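Long-range contacts in pirin-like protein YhaK (PDB 2VEC), which is a monomeric, cytoplasmic bicupin of the pirin family that lacks quercetin 2,3-dioxygenase activity and is probably redox-sensitive through a reactive cysteine: residues His214-His219 / Thr240-Ser245; Ala113-Thr118 / Leu176-Gln181; His185-Asp190 / Ser245-Leu250. All coordinates share one frame; numbering follows the deposited sequence.

From the N terminus, 113-118 comes first, on strand 112-116 of the N-terminal cupin. Interaction 2 closes a loop of 57 residues when 176-181, on an edge of the C-terminal cupin's mixed sheet, packs against it, so this contact ties the two halves of the bicupin together. A few residues further on, 185-190 opens interaction 3. Before 245-250 returns to close that loop, interaction 1 pairs 214-219 with 240-245, nested inside it and meeting it at S245. Interactions 1 and 3 touch face to face, L241 on I187 and A243 on L189, joining the two sheets of the C-terminal cupin. Interaction 2 lies about 28 Å from interaction 1, centre to centre, across the middle of the chain.

Interaction 1. Residues His214-His219 / Thr240-Ser245; sequences HALTHH and TLVADS
H214 turns its imidazole toward the end of the opposite strand, and there ND1 gives its hydrogen to OD2 of D244, 2.7 Å away and at 169°, almost straight. The carboxylate oxygen receives it on its syn lone pair, and the ring and carboxylate planes lie only 12° apart, so the two flat groups are nearly coplanar. One face of the same ring rests on V242: CB stands 3.9 Å from the ring centroid in a CH-pi contact, displaced toward the NE2 and CE1 rim. Further round the edge sits L216, whose CD2 is 3.8 Å from CD2 of H214, while its other methyl, CD1, meets CG2 of V242 at 4.0 Å. The ring reaches this place because chi1 of H214 is 55°, which leaves CG flanked by the backbone N and C.

Beneath the side chains, strands 214-217 and 240-243 run antiparallel. H214 with V242 and L216 with T240 are hydrogen-bonded pairs, the shortest of the backbone bonds being L216 N to T240 O at 2.7 Å. Between them lies the non-hydrogen-bonded pair A215 and L241, whose side chains point to the other face, with A215 CB on L241 CD2 at 3.8 Å; both also touch L206 of strand 203-208, inside the C-terminal cupin. On the histidine face, E221 and A224 of strand 220-225 also touch H214, and OG1 of T240 is hydrogen-bonded to ND2 of N196, on the adjoining strand 194-198. The carboxylate of D244 thus fixes the ring's rotation, and its negative charge would be expected to polarise the imidazole and favour a proton on ND1.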
loop_
_atom_site.group_PDB
_atom_site.type_symbol
_atom_site.label_atom_id
_atom_site.label_comp_id
_atom_site.label_asym_id
_atom_site.label_seq_id
_atom_site.Cartn_x
_atom_site.Cartn_y
_atom_site.Cartn_z
ATOM N N HIS A 214 -11.864 -0.431 -13.279
ATOM C CA HIS A 214 -13.126 -0.373 -12.578
ATOM C C HIS A 214 -13.371 -1.617 -11.770
ATOM O O HIS A 214 -12.714 -2.634 -11.958
ATOM C CB HIS A 214 -14.293 -0.075 -13.528
ATOM C CG HIS A 214 -14.409 -1.025 -14.688
ATOM N ND1 HIS A 214 -13.585 -0.961 -15.795
ATOM C CD2 HIS A 214 -15.273 -2.046 -14.920
ATOM C CE1 HIS A 214 -13.932 -1.907 -16.654
ATOM N NE2 HIS A 214 -14.974 -2.558 -16.162
ATOM N N ALA A 215 -14.277 -1.505 -10.810
ATOM C CA ALA A 215 -14.607 -2.636 -9.972
ATOM C C ALA A 215 -16.051 -3.034 -10.235
ATOM O O ALA A 215 -16.917 -2.170 -10.405
ATOM C CB ALA A 215 -14.411 -2.291 -8.538
ATOM N N LEU A 216 -16.281 -4.346 -10.289
ATOM C CA LEU A 216 -17.610 -4.942 -10.356
ATOM C C LEU A 216 -17.893 -5.769 -9.108
ATOM O O LEU A 216 -16.993 -6.400 -8.537
ATOM C CB LEU A 216 -17.730 -5.884 -11.563
ATOM C CG LEU A 216 -16.996 -5.569 -12.871
ATOM C CD1 LEU A 216 -16.959 -6.811 -13.755
ATOM C CD2 LEU A 216 -17.820 -4.501 -13.556
ATOM N N THR A 217 -19.156 -5.764 -8.702
ATOM C CA THR A 217 -19.681 -6.657 -7.667
ATOM C C THR A 217 -20.990 -7.190 -8.226
ATOM O O THR A 217 -21.726 -6.452 -8.879
ATOM C CB THR A 217 -19.931 -5.933 -6.330
ATOM O OG1 THR A 217 -20.805 -4.813 -6.532
ATOM C CG2 THR A 217 -18.642 -5.406 -5.785
ATOM N N HIS A 218 -21.240 -8.485 -8.030
ATOM C CA HIS A 218 -22.434 -9.146 -8.568
ATOM C C HIS A 218 -22.588 -8.895 -10.070
ATOM O O HIS A 218 -23.719 -8.773 -10.570
ATOM C CB HIS A 218 -23.723 -8.720 -7.826
ATOM C CG HIS A 218 -23.586 -8.694 -6.337
ATOM N ND1 HIS A 218 -23.582 -7.519 -5.612
ATOM C CD2 HIS A 218 -23.427 -9.693 -5.435
ATOM C CE1 HIS A 218 -23.426 -7.795 -4.328
ATOM N NE2 HIS A 218 -23.334 -9.106 -4.194
ATOM N N HIS A 219 -21.459 -8.820 -10.785
ATOM C CA HIS A 219 -21.471 -8.656 -12.250
ATOM C C HIS A 219 -22.013 -7.289 -12.681
ATOM O O HIS A 219 -22.502 -7.136 -13.807
ATOM C CB HIS A 219 -22.267 -9.796 -12.939
ATOM C CG HIS A 219 -21.885 -11.172 -12.467
ATOM N ND1 HIS A 219 -20.660 -11.747 -12.744
ATOM C CD2 HIS A 219 -22.572 -12.087 -11.738
ATOM C CE1 HIS A 219 -20.604 -12.949 -12.195
ATOM N NE2 HIS A 219 -21.751 -13.179 -11.580
ATOM N N THR A 240 -14.490 -7.862 -8.377
ATOM C CA THR A 240 -13.729 -8.135 -9.586
ATOM C C THR A 240 -13.212 -6.814 -10.083
ATOM O O THR A 240 -13.986 -5.853 -10.168
ATOM C CB THR A 240 -14.599 -8.753 -10.689
ATOM O OG1 THR A 240 -15.041 -10.034 -10.262
ATOM C CG2 THR A 240 -13.795 -8.924 -11.972
ATOM N N LEU A 241 -11.917 -6.783 -10.405
ATOM C CA LEU A 241 -11.267 -5.593 -10.922
ATOM C C LEU A 241 -10.940 -5.798 -12.370
ATOM O O LEU A 241 -10.398 -6.851 -12.749
ATOM C CB LEU A 241 -9.943 -5.342 -10.194
ATOM C CG LEU A 241 -10.025 -5.101 -8.671
ATOM C CD1 LEU A 241 -8.643 -4.735 -8.184
ATOM C CD2 LEU A 241 -11.071 -4.024 -8.336
ATOM N N VAL A 242 -11.194 -4.774 -13.181
ATOM C CA VAL A 242 -10.977 -4.910 -14.636
ATOM C C VAL A 242 -10.139 -3.725 -15.117
ATOM O O VAL A 242 -10.510 -2.554 -14.869
ATOM C CB VAL A 242 -12.316 -4.922 -15.429
ATOM C CG1 VAL A 242 -12.058 -5.102 -16.941
ATOM C CG2 VAL A 242 -13.264 -6.014 -14.908
ATOM N N ALA A 243 -9.034 -4.011 -15.799
ATOM C CA ALA A 243 -8.142 -2.943 -16.238
ATOM C C ALA A 243 -8.670 -2.227 -17.470
ATOM O O ALA A 243 -9.109 -2.861 -18.420
ATOM C CB ALA A 243 -6.721 -3.470 -16.483
ATOM N N ASP A 244 -8.635 -0.895 -17.421
ATOM C CA ASP A 244 -9.011 -0.078 -18.552
ATOM C C ASP A 244 -7.827 0.519 -19.262
ATOM O O ASP A 244 -7.996 1.209 -20.271
ATOM C CB ASP A 244 -9.940 1.025 -18.098
ATOM C CG ASP A 244 -11.242 0.487 -17.624
ATOM O OD1 ASP A 244 -11.849 -0.297 -18.376
ATOM O OD2 ASP A 244 -11.624 0.806 -16.487
ATOM N N SER A 245 -6.635 0.240 -18.730
ATOM C CA SER A 245 -5.354 0.485 -19.390
ATOM C C SER A 245 -4.356 -0.425 -18.677
ATOM O O SER A 245 -4.740 -1.096 -17.712
ATOM C CB SER A 245 -4.927 1.942 -19.231
ATOM O OG SER A 245 -4.755 2.297 -17.858
#

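Interaction 2. Residues Ala113-Thr118 / Leu176-Gln181; sequences ALLLST and LQLRQQ
L115 is the knob of this contact. Its two methyls push toward the 176-181 chain, CD2 coming 3.6 Å from CD2 of L178 and 3.4 Å from the carbonyl O of Q177, so the leucine end fits the hollow between that peptide and the L178 side chain. With chi1 at 179°, CG of L115 stands anti to the backbone N, and the branch reaches straight out toward 176-181. Beside it, L176 sends CD1 the other way, into the shallow dip over A113, where CD1 lies 4.1 Å from CB of A113; the small alanine leaves room for the larger side chain. L176 and L178 both also rest on A167 of strand 163-168.

The two segments belong to different halves of the bicupin: 113-118 to the pirin domain, 176-181 to the C-terminal cupin, with L176 and Q177 on an outermost strand of that domain's mixed sheet. Q154 of strand 153-157, the neighbour of 112-116, also touches L115 and L176.

Past the leucines the contact turns polar. R179 stretches from CG to NE in an extended chain and lays its guanidinium over S117, whose CB stands 3.7 Å above one face, toward the rim. Within the guanidinium plane, NH2 donates a hydrogen bond to the carbonyl O of T118 at 3.0 Å, on a lone pair, though bent to 140°. A water joins the same oxygen to NH1 of R179. The charge itself is met by D86, which forms a salt bridge with NH2, while the backbone O of R148 accepts a hydrogen bond from NH1.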
loop_
_atom_site.group_PDB
_atom_site.type_symbol
_atom_site.label_atom_id
_atom_site.label_comp_id
_atom_site.label_asym_id
_atom_site.label_seq_id
_atom_site.Cartn_x
_atom_site.Cartn_y
_atom_site.Cartn_z
ATOM N N ALA A 113 8.440 -4.580 -1.212
ATOM C CA ALA A 113 7.570 -3.997 -0.202
ATOM C C ALA A 113 8.208 -4.223 1.181
ATOM O O ALA A 113 8.800 -5.290 1.459
ATOM C CB ALA A 113 6.151 -4.641 -0.281
ATOM N N LEU A 114 8.094 -3.222 2.036
ATOM C CA LEU A 114 8.747 -3.229 3.341
ATOM C C LEU A 114 7.676 -2.936 4.389
ATOM O O LEU A 114 6.941 -1.955 4.229
ATOM C CB LEU A 114 9.804 -2.114 3.347
ATOM C CG LEU A 114 10.393 -1.572 4.663
ATOM C CD1 LEU A 114 11.233 -2.650 5.384
ATOM C CD2 LEU A 114 11.279 -0.404 4.364
ATOM N N LEU A 115 7.631 -3.721 5.461
ATOM C CA LEU A 115 6.773 -3.401 6.592
ATOM C C LEU A 115 7.614 -3.043 7.832
ATOM O O LEU A 115 8.475 -3.806 8.264
ATOM C CB LEU A 115 5.818 -4.568 6.912
ATOM C CG LEU A 115 4.890 -4.326 8.109
ATOM C CD1 LEU A 115 3.772 -3.315 7.773
ATOM C CD2 LEU A 115 4.258 -5.621 8.628
ATOM N N LEU A 116 7.376 -1.864 8.395
ATOM C CA LEU A 116 7.994 -1.490 9.678
ATOM C C LEU A 116 6.916 -1.521 10.733
ATOM O O LEU A 116 5.948 -0.765 10.633
ATOM C CB LEU A 116 8.601 -0.078 9.564
ATOM C CG LEU A 116 9.622 0.093 8.436
ATOM C CD1 LEU A 116 10.000 1.570 8.290
ATOM C CD2 LEU A 116 10.861 -0.749 8.774
ATOM N N SER A 117 7.081 -2.396 11.724
ATOM C CA SER A 117 6.108 -2.531 12.827
ATOM C C SER A 117 6.694 -1.648 13.886
ATOM O O SER A 117 7.676 -2.028 14.528
ATOM C CB SER A 117 5.993 -3.981 13.283
ATOM O OG SER A 117 5.372 -4.716 12.229
ATOM N N THR A 118 6.176 -0.424 13.979
ATOM C CA THR A 118 6.898 0.633 14.691
ATOM C C THR A 118 6.667 0.529 16.190
ATOM O O THR A 118 5.699 -0.109 16.646
ATOM C CB THR A 118 6.528 2.050 14.198
ATOM O OG1 THR A 118 5.176 2.330 14.550
ATOM C CG2 THR A 118 6.685 2.167 12.673
ATOM N N LEU A 176 3.913 -10.710 3.737
ATOM C CA LEU A 176 4.291 -9.962 4.959
ATOM C C LEU A 176 3.276 -10.263 6.046
ATOM O O LEU A 176 2.073 -10.338 5.781
ATOM C CB LEU A 176 4.268 -8.440 4.711
ATOM C CG LEU A 176 5.258 -7.914 3.638
ATOM C CD1 LEU A 176 4.816 -6.504 3.100
ATOM C CD2 LEU A 176 6.755 -7.894 4.132
ATOM N N GLN A 177 3.749 -10.435 7.265
ATOM C CA GLN A 177 2.820 -10.732 8.373
ATOM C C GLN A 177 2.418 -9.418 9.029
ATOM O O GLN A 177 3.269 -8.697 9.539
ATOM C CB GLN A 177 3.493 -11.643 9.377
ATOM C CG GLN A 177 2.642 -11.924 10.592
ATOM C CD GLN A 177 3.340 -12.915 11.485
ATOM O OE1 GLN A 177 3.549 -14.052 11.095
ATOM N NE2 GLN A 177 3.781 -12.463 12.651
ATOM N N LEU A 178 1.119 -9.137 9.068
ATOM C CA LEU A 178 0.603 -7.935 9.739
ATOM C C LEU A 178 0.067 -8.248 11.129
ATOM O O LEU A 178 -0.414 -9.357 11.391
ATOM C CB LEU A 178 -0.525 -7.336 8.899
ATOM C CG LEU A 178 -0.156 -6.883 7.479
ATOM C CD1 LEU A 178 -1.482 -6.419 6.780
ATOM C CD2 LEU A 178 0.848 -5.766 7.504
ATOM N N ARG A 179 0.124 -7.272 12.031
ATOM C CA ARG A 179 -0.551 -7.427 13.315
ATOM C C ARG A 179 -1.928 -6.731 13.310
ATOM O O ARG A 179 -2.510 -6.506 14.374
ATOM C CB ARG A 179 0.333 -6.927 14.462
ATOM C CG ARG A 179 0.831 -5.515 14.319
ATOM C CD ARG A 179 1.602 -5.143 15.544
ATOM N NE ARG A 179 2.295 -3.878 15.356
ATOM C CZ ARG A 179 3.178 -3.371 16.208
ATOM N NH1 ARG A 179 3.480 -4.006 17.367
ATOM N NH2 ARG A 179 3.743 -2.204 15.898
ATOM N N GLN A 180 -2.413 -6.413 12.108
ATOM C CA GLN A 180 -3.812 -6.015 11.849
ATOM C C GLN A 180 -4.504 -7.134 11.086
ATOM O O GLN A 180 -3.831 -7.927 10.413
ATOM C CB GLN A 180 -3.902 -4.763 10.962
ATOM C CG GLN A 180 -3.264 -3.524 11.573
ATOM C CD GLN A 180 -1.713 -3.502 11.424
ATOM O OE1 GLN A 180 -1.147 -4.160 10.562
ATOM N NE2 GLN A 180 -1.051 -2.748 12.290
ATOM N N GLN A 181 -5.842 -7.171 11.163
ATOM C CA GLN A 181 -6.655 -8.144 10.402
ATOM C C GLN A 181 -6.934 -7.604 9.002
ATOM O O GLN A 181 -8.074 -7.276 8.642
ATOM C CB GLN A 181 -7.978 -8.438 11.124
ATOM C CG GLN A 181 -7.845 -9.312 12.325
ATOM C CD GLN A 181 -7.121 -10.617 12.045
ATOM O OE1 GLN A 181 -6.082 -10.881 12.640
ATOM N NE2 GLN A 181 -7.661 -11.437 11.110
HETATM O O HOH W 1 5.340 -2.048 19.137
#

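Interaction 3. Residues His185-Asp190 / Ser245-Leu250; sequences HHIVLD and SPLRAL
Strands 185-189 and 247-250 run antiparallel, at 166° and 4.6 Å between axes, with I187-A249 and L189-L247 as hydrogen-bonded pairs and H186-L250 and V188-R248 as non-hydrogen-bonded ones. On the face carrying H186 and R248, the arginine bends at chi3 (63°) and NE donates a hydrogen bond to NE2 of H186, 3.1 Å away and bent to 140°. NE approaches in the imidazole plane, at the ring edge, so NE2 acts as acceptor; the ring and guanidinium planes stand nearly perpendicular. CD2 of H186 lies 4.0 Å from CD2 of L250, near the ring plane, and V188 lies alongside R248, CG2 to CG 4.0 Å. On the other face the packing is apolar: L247 CD2 is 4.1 Å from both I187 CG2 and L189 CD1, and I187 CB lies beside A249 CB.

That apolar face is turned to the partner sheet of the C-terminal cupin: L247 and A249 touch F213, I187 touches L241 and L189 touches A243. Within its own sheet the pair is flanked by strand 163-168 next to 183-189 and by strand 203-208 next to 247-254, and no helix lies anywhere around it.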
loop_
_atom_site.group_PDB
_atom_site.type_symbol
_atom_site.label_atom_id
_atom_site.label_comp_id
_atom_site.label_asym_id
_atom_site.label_seq_id
_atom_site.Cartn_x
_atom_site.Cartn_y
_atom_site.Cartn_z
ATOM N N HIS A 185 -3.412 -6.790 -1.351
ATOM C CA HIS A 185 -3.145 -7.432 -2.631
ATOM C C HIS A 185 -2.556 -6.392 -3.571
ATOM O O HIS A 185 -3.030 -5.236 -3.608
ATOM C CB HIS A 185 -4.437 -7.971 -3.259
ATOM C CG HIS A 185 -5.209 -8.900 -2.361
ATOM N ND1 HIS A 185 -5.067 -10.271 -2.417
ATOM C CD2 HIS A 185 -6.149 -8.659 -1.421
ATOM C CE1 HIS A 185 -5.877 -10.837 -1.542
ATOM N NE2 HIS A 185 -6.548 -9.880 -0.922
ATOM N N HIS A 186 -1.567 -6.835 -4.337
ATOM C CA HIS A 186 -0.918 -6.036 -5.395
ATOM C C HIS A 186 -1.345 -6.624 -6.720
ATOM O O HIS A 186 -1.241 -7.832 -6.915
ATOM C CB HIS A 186 0.601 -6.092 -5.240
ATOM C CG HIS A 186 1.348 -5.265 -6.272
ATOM N ND1 HIS A 186 2.337 -5.795 -7.067
ATOM C CD2 HIS A 186 1.266 -3.949 -6.605
ATOM C CE1 HIS A 186 2.804 -4.863 -7.886
ATOM N NE2 HIS A 186 2.193 -3.720 -7.609
ATOM N N ILE A 187 -1.838 -5.767 -7.618
ATOM C CA ILE A 187 -2.460 -6.177 -8.887
ATOM C C ILE A 187 -1.707 -5.615 -10.079
ATOM O O ILE A 187 -1.414 -4.442 -10.108
ATOM C CB ILE A 187 -3.954 -5.653 -8.940
ATOM C CG1 ILE A 187 -4.787 -6.386 -7.903
ATOM C CG2 ILE A 187 -4.620 -5.875 -10.343
ATOM C CD1 ILE A 187 -5.129 -5.547 -6.668
ATOM N N VAL A 188 -1.374 -6.452 -11.055
ATOM C CA VAL A 188 -0.689 -5.975 -12.265
ATOM C C VAL A 188 -1.424 -6.617 -13.419
ATOM O O VAL A 188 -1.362 -7.845 -13.578
ATOM C CB VAL A 188 0.851 -6.367 -12.289
ATOM C CG1 VAL A 188 1.553 -5.761 -13.529
ATOM C CG2 VAL A 188 1.548 -5.877 -10.971
ATOM N N LEU A 189 -2.114 -5.811 -14.212
ATOM C CA LEU A 189 -2.971 -6.331 -15.308
ATOM C C LEU A 189 -2.724 -5.555 -16.586
ATOM O O LEU A 189 -2.459 -4.340 -16.511
ATOM C CB LEU A 189 -4.467 -6.182 -14.954
ATOM C CG LEU A 189 -4.996 -6.987 -13.748
ATOM C CD1 LEU A 189 -6.434 -6.623 -13.356
ATOM C CD2 LEU A 189 -4.820 -8.517 -13.916
ATOM N N ASP A 190 -2.845 -6.237 -17.725
ATOM C CA ASP A 190 -2.904 -5.602 -19.047
ATOM C C ASP A 190 -4.332 -5.102 -19.258
ATOM O O ASP A 190 -5.276 -5.587 -18.615
ATOM C CB ASP A 190 -2.525 -6.586 -20.181
ATOM C CG ASP A 190 -1.071 -7.082 -20.093
ATOM O OD1 ASP A 190 -0.198 -6.321 -19.636
ATOM O OD2 ASP A 190 -0.784 -8.230 -20.516
ATOM N N SER A 245 -6.635 0.240 -18.730
ATOM C CA SER A 245 -5.354 0.485 -19.390
ATOM C C SER A 245 -4.356 -0.425 -18.677
ATOM O O SER A 245 -4.740 -1.096 -17.712
ATOM C CB SER A 245 -4.927 1.942 -19.231
ATOM O OG SER A 245 -4.755 2.297 -17.858
ATOM N N PRO A 246 -3.075 -0.445 -19.104
ATOM C CA PRO A 246 -2.106 -1.197 -18.280
ATOM C C PRO A 246 -2.148 -0.695 -16.841
ATOM O O PRO A 246 -2.194 0.511 -16.630
ATOM C CB PRO A 246 -0.764 -0.886 -18.945
ATOM C CG PRO A 246 -1.125 -0.586 -20.402
ATOM C CD PRO A 246 -2.454 0.145 -20.314
ATOM N N LEU A 247 -2.174 -1.597 -15.860
ATOM C CA LEU A 247 -2.579 -1.218 -14.515
ATOM C C LEU A 247 -1.618 -1.758 -13.450
ATOM O O LEU A 247 -1.154 -2.891 -13.558
ATOM C CB LEU A 247 -3.966 -1.805 -14.254
ATOM C CG LEU A 247 -4.557 -1.649 -12.858
ATOM C CD1 LEU A 247 -4.990 -0.201 -12.662
ATOM C CD2 LEU A 247 -5.703 -2.642 -12.654
ATOM N N ARG A 248 -1.318 -0.944 -12.434
ATOM C CA ARG A 248 -0.822 -1.478 -11.172
ATOM C C ARG A 248 -1.754 -0.888 -10.128
ATOM O O ARG A 248 -2.048 0.328 -10.173
ATOM C CB ARG A 248 0.609 -1.081 -10.891
ATOM C CG ARG A 248 1.636 -1.913 -11.669
ATOM C CD ARG A 248 3.034 -1.550 -11.208
ATOM N NE ARG A 248 3.303 -1.848 -9.800
ATOM C CZ ARG A 248 4.506 -1.665 -9.261
ATOM N NH1 ARG A 248 5.497 -1.207 -10.053
ATOM N NH2 ARG A 248 4.713 -1.936 -7.982
ATOM N N ALA A 249 -2.230 -1.728 -9.209
ATOM C CA ALA A 249 -3.174 -1.276 -8.212
ATOM C C ALA A 249 -2.994 -2.031 -6.903
ATOM O O ALA A 249 -2.327 -3.083 -6.861
ATOM C CB ALA A 249 -4.617 -1.493 -8.734
ATOM N N LEU A 250 -3.668 -1.553 -5.870
ATOM C CA LEU A 250 -3.735 -2.283 -4.612
ATOM C C LEU A 250 -5.200 -2.503 -4.293
ATOM O O LEU A 250 -6.049 -1.652 -4.628
ATOM C CB LEU A 250 -3.177 -1.421 -3.467
ATOM C CG LEU A 250 -1.695 -1.050 -3.511
ATOM C CD1 LEU A 250 -1.311 -0.160 -2.305
ATOM C CD2 LEU A 250 -0.770 -2.281 -3.592
#